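Putative DNA-binding protein (Ralstonia eutropha, PDB 3HWU) is of unknown function but, with its Plants and Prokaryotes Conserved (PCC) domain, possibly binds DNA as a trimer. Local coordinates at residues Ser80-Glu85 with Asn140-Pro145. Sequence-based numbering, arbitrary orientation.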
loop_
_atom_site.group_PDB
_atom_site.type_symbol
_atom_site.label_atom_id
_atom_site.label_comp_id
_atom_site.label_asym_id
_atom_site.label_seq_id
_atom_site.Cartn_x
_atom_site.Cartn_y
_atom_site.Cartn_z
ATOM N N SER A 80 -9.716 0.935 -5.511
ATOM C CA SER A 80 -10.221 0.184 -6.653
ATOM C C SER A 80 -11.014 1.057 -7.589
ATOM O O SER A 80 -11.613 2.058 -7.205
ATOM C CB SER A 80 -11.081 -1.002 -6.220
ATOM O OG SER A 80 -12.203 -0.584 -5.467
ATOM N N ILE A 81 -11.009 0.629 -8.859
ATOM C CA ILE A 81 -11.868 1.178 -9.928
ATOM C C ILE A 81 -12.936 0.170 -10.263
ATOM O O ILE A 81 -12.638 -1.002 -10.550
ATOM C CB ILE A 81 -11.072 1.470 -11.206
ATOM C CG1 ILE A 81 -9.909 2.443 -10.909
ATOM C CG2 ILE A 81 -11.959 2.057 -12.308
ATOM C CD1 ILE A 81 -9.009 2.807 -12.141
ATOM N N ALA A 82 -14.188 0.616 -10.220
ATOM C CA ALA A 82 -15.324 -0.157 -10.666
ATOM C C ALA A 82 -16.363 0.844 -11.193
ATOM O O ALA A 82 -16.015 1.977 -11.523
ATOM C CB ALA A 82 -15.856 -1.092 -9.573
ATOM N N TRP A 83 -17.599 0.386 -11.335
ATOM C CA TRP A 83 -18.662 1.151 -11.997
ATOM C C TRP A 83 -19.921 1.165 -11.158
ATOM O O TRP A 83 -20.168 0.247 -10.395
ATOM C CB TRP A 83 -18.939 0.570 -13.389
ATOM C CG TRP A 83 -17.702 0.617 -14.219
ATOM C CD1 TRP A 83 -16.684 -0.299 -14.222
ATOM C CD2 TRP A 83 -17.291 1.684 -15.096
ATOM N NE1 TRP A 83 -15.682 0.142 -15.025
ATOM C CE2 TRP A 83 -16.032 1.339 -15.598
ATOM C CE3 TRP A 83 -17.899 2.854 -15.548
ATOM C CZ2 TRP A 83 -15.345 2.122 -16.500
ATOM C CZ3 TRP A 83 -17.219 3.634 -16.455
ATOM C CH2 TRP A 83 -15.964 3.266 -16.932
ATOM N N LYS A 84 -20.708 2.224 -11.297
ATOM C CA LYS A 84 -22.020 2.247 -10.691
ATOM C C LYS A 84 -22.911 3.123 -11.556
ATOM O O LYS A 84 -22.601 4.278 -11.844
ATOM C CB LYS A 84 -21.953 2.758 -9.245
ATOM C CG LYS A 84 -23.330 2.722 -8.557
ATOM C CD LYS A 84 -23.240 2.908 -7.078
ATOM C CE LYS A 84 -24.673 2.892 -6.420
ATOM N NZ LYS A 84 -24.711 3.361 -5.003
ATOM N N GLU A 85 -24.014 2.533 -12.008
ATOM C CA GLU A 85 -24.984 3.274 -12.850
ATOM C C GLU A 85 -24.303 3.878 -14.058
ATOM O O GLU A 85 -24.567 5.026 -14.448
ATOM C CB GLU A 85 -25.689 4.324 -12.001
ATOM C CG GLU A 85 -26.638 3.655 -11.050
ATOM C CD GLU A 85 -26.947 4.440 -9.813
ATOM O OE1 GLU A 85 -26.679 5.680 -9.754
ATOM O OE2 GLU A 85 -27.495 3.802 -8.888
ATOM N N ASN A 140 -22.061 0.883 0.026
ATOM C CA ASN A 140 -21.616 0.363 -1.264
ATOM C C ASN A 140 -20.561 -0.722 -1.083
ATOM O O ASN A 140 -19.626 -0.512 -0.322
ATOM C CB ASN A 140 -21.034 1.472 -2.142
ATOM C CG ASN A 140 -22.083 2.385 -2.684
ATOM O OD1 ASN A 140 -22.006 3.612 -2.506
ATOM N ND2 ASN A 140 -23.077 1.823 -3.324
ATOM N N VAL A 141 -20.709 -1.814 -1.808
ATOM C CA VAL A 141 -19.744 -2.906 -1.804
ATOM C C VAL A 141 -19.448 -3.285 -3.258
ATOM O O VAL A 141 -20.320 -3.236 -4.141
ATOM C CB VAL A 141 -20.318 -4.135 -1.064
ATOM C CG1 VAL A 141 -19.415 -5.348 -1.201
ATOM C CG2 VAL A 141 -20.608 -3.807 0.424
ATOM N N LEU A 142 -18.208 -3.720 -3.518
ATOM C CA LEU A 142 -17.809 -4.184 -4.832
ATOM C C LEU A 142 -18.381 -5.565 -5.105
ATOM O O LEU A 142 -18.127 -6.484 -4.352
ATOM C CB LEU A 142 -16.279 -4.214 -4.903
ATOM C CG LEU A 142 -15.609 -4.558 -6.232
ATOM C CD1 LEU A 142 -16.108 -3.649 -7.382
ATOM C CD2 LEU A 142 -14.081 -4.486 -6.074
ATOM N N GLY A 143 -19.165 -5.699 -6.166
ATOM C CA GLY A 143 -19.730 -6.977 -6.530
ATOM C C GLY A 143 -18.753 -7.783 -7.339
ATOM O O GLY A 143 -18.125 -7.264 -8.235
ATOM N N LEU A 144 -18.647 -9.054 -7.031
ATOM C CA LEU A 144 -17.828 -9.998 -7.798
ATOM C C LEU A 144 -18.739 -10.993 -8.542
ATOM O O LEU A 144 -19.859 -11.283 -8.064
ATOM C CB LEU A 144 -16.933 -10.794 -6.853
ATOM C CG LEU A 144 -15.866 -10.033 -6.065
ATOM C CD1 LEU A 144 -14.976 -10.999 -5.247
ATOM C CD2 LEU A 144 -14.975 -9.187 -6.977
ATOM N N PRO A 145 -18.261 -11.533 -9.695
ATOM C CA PRO A 145 -19.001 -12.528 -10.492
ATOM C C PRO A 145 -19.314 -13.719 -9.600
ATOM O O PRO A 145 -20.454 -14.218 -9.701
ATOM C CB PRO A 145 -17.987 -12.915 -11.566
ATOM C CG PRO A 145 -17.045 -11.835 -11.622
ATOM C CD PRO A 145 -16.904 -11.365 -10.227
#
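The terminal amide of N140 is met at its edge by the ammonium of K84: NZ lies 2.8 Å from the atom modelled as ND2, beyond it and slightly off the amide plane, and hence stacks on neither face. Here the C-terminal beta-hairpin of strands 131-134 and 139-142 packs against strand 72-84 of the PCC-domain sheet. W83, the other flat group, has its CB pointing away from N140-P145; R128 makes a cation-pi contact with its indole, while NE1 at the ring edge hydrogen-bonds I38 O. The site illustrates how one hairpin can use two modes of attachment: strand 139-142 meets the sheet through side chains, whereas its partner 131-134 also bonds to W83 through backbone. The two short strand segments run at 115° to each other with axes 9.1 Å apart, and the CB atoms of S80, A82 and K84 point toward 140-145. K84 reaches across because its CG stands anti to the backbone N (chi1 -177°) and the rest of its chain is extended, crossing N140 at about a right angle. Further in, S80 OG is held by R131 of the hairpin and by E119 of the second subunit, against which L142 also packs, so the contact adjoins the subunit interface. Between these polar ends the seam is apolar and tight: L142 CD1 presses on A82 CB at 3.4 Å, closer than usual for two carbons.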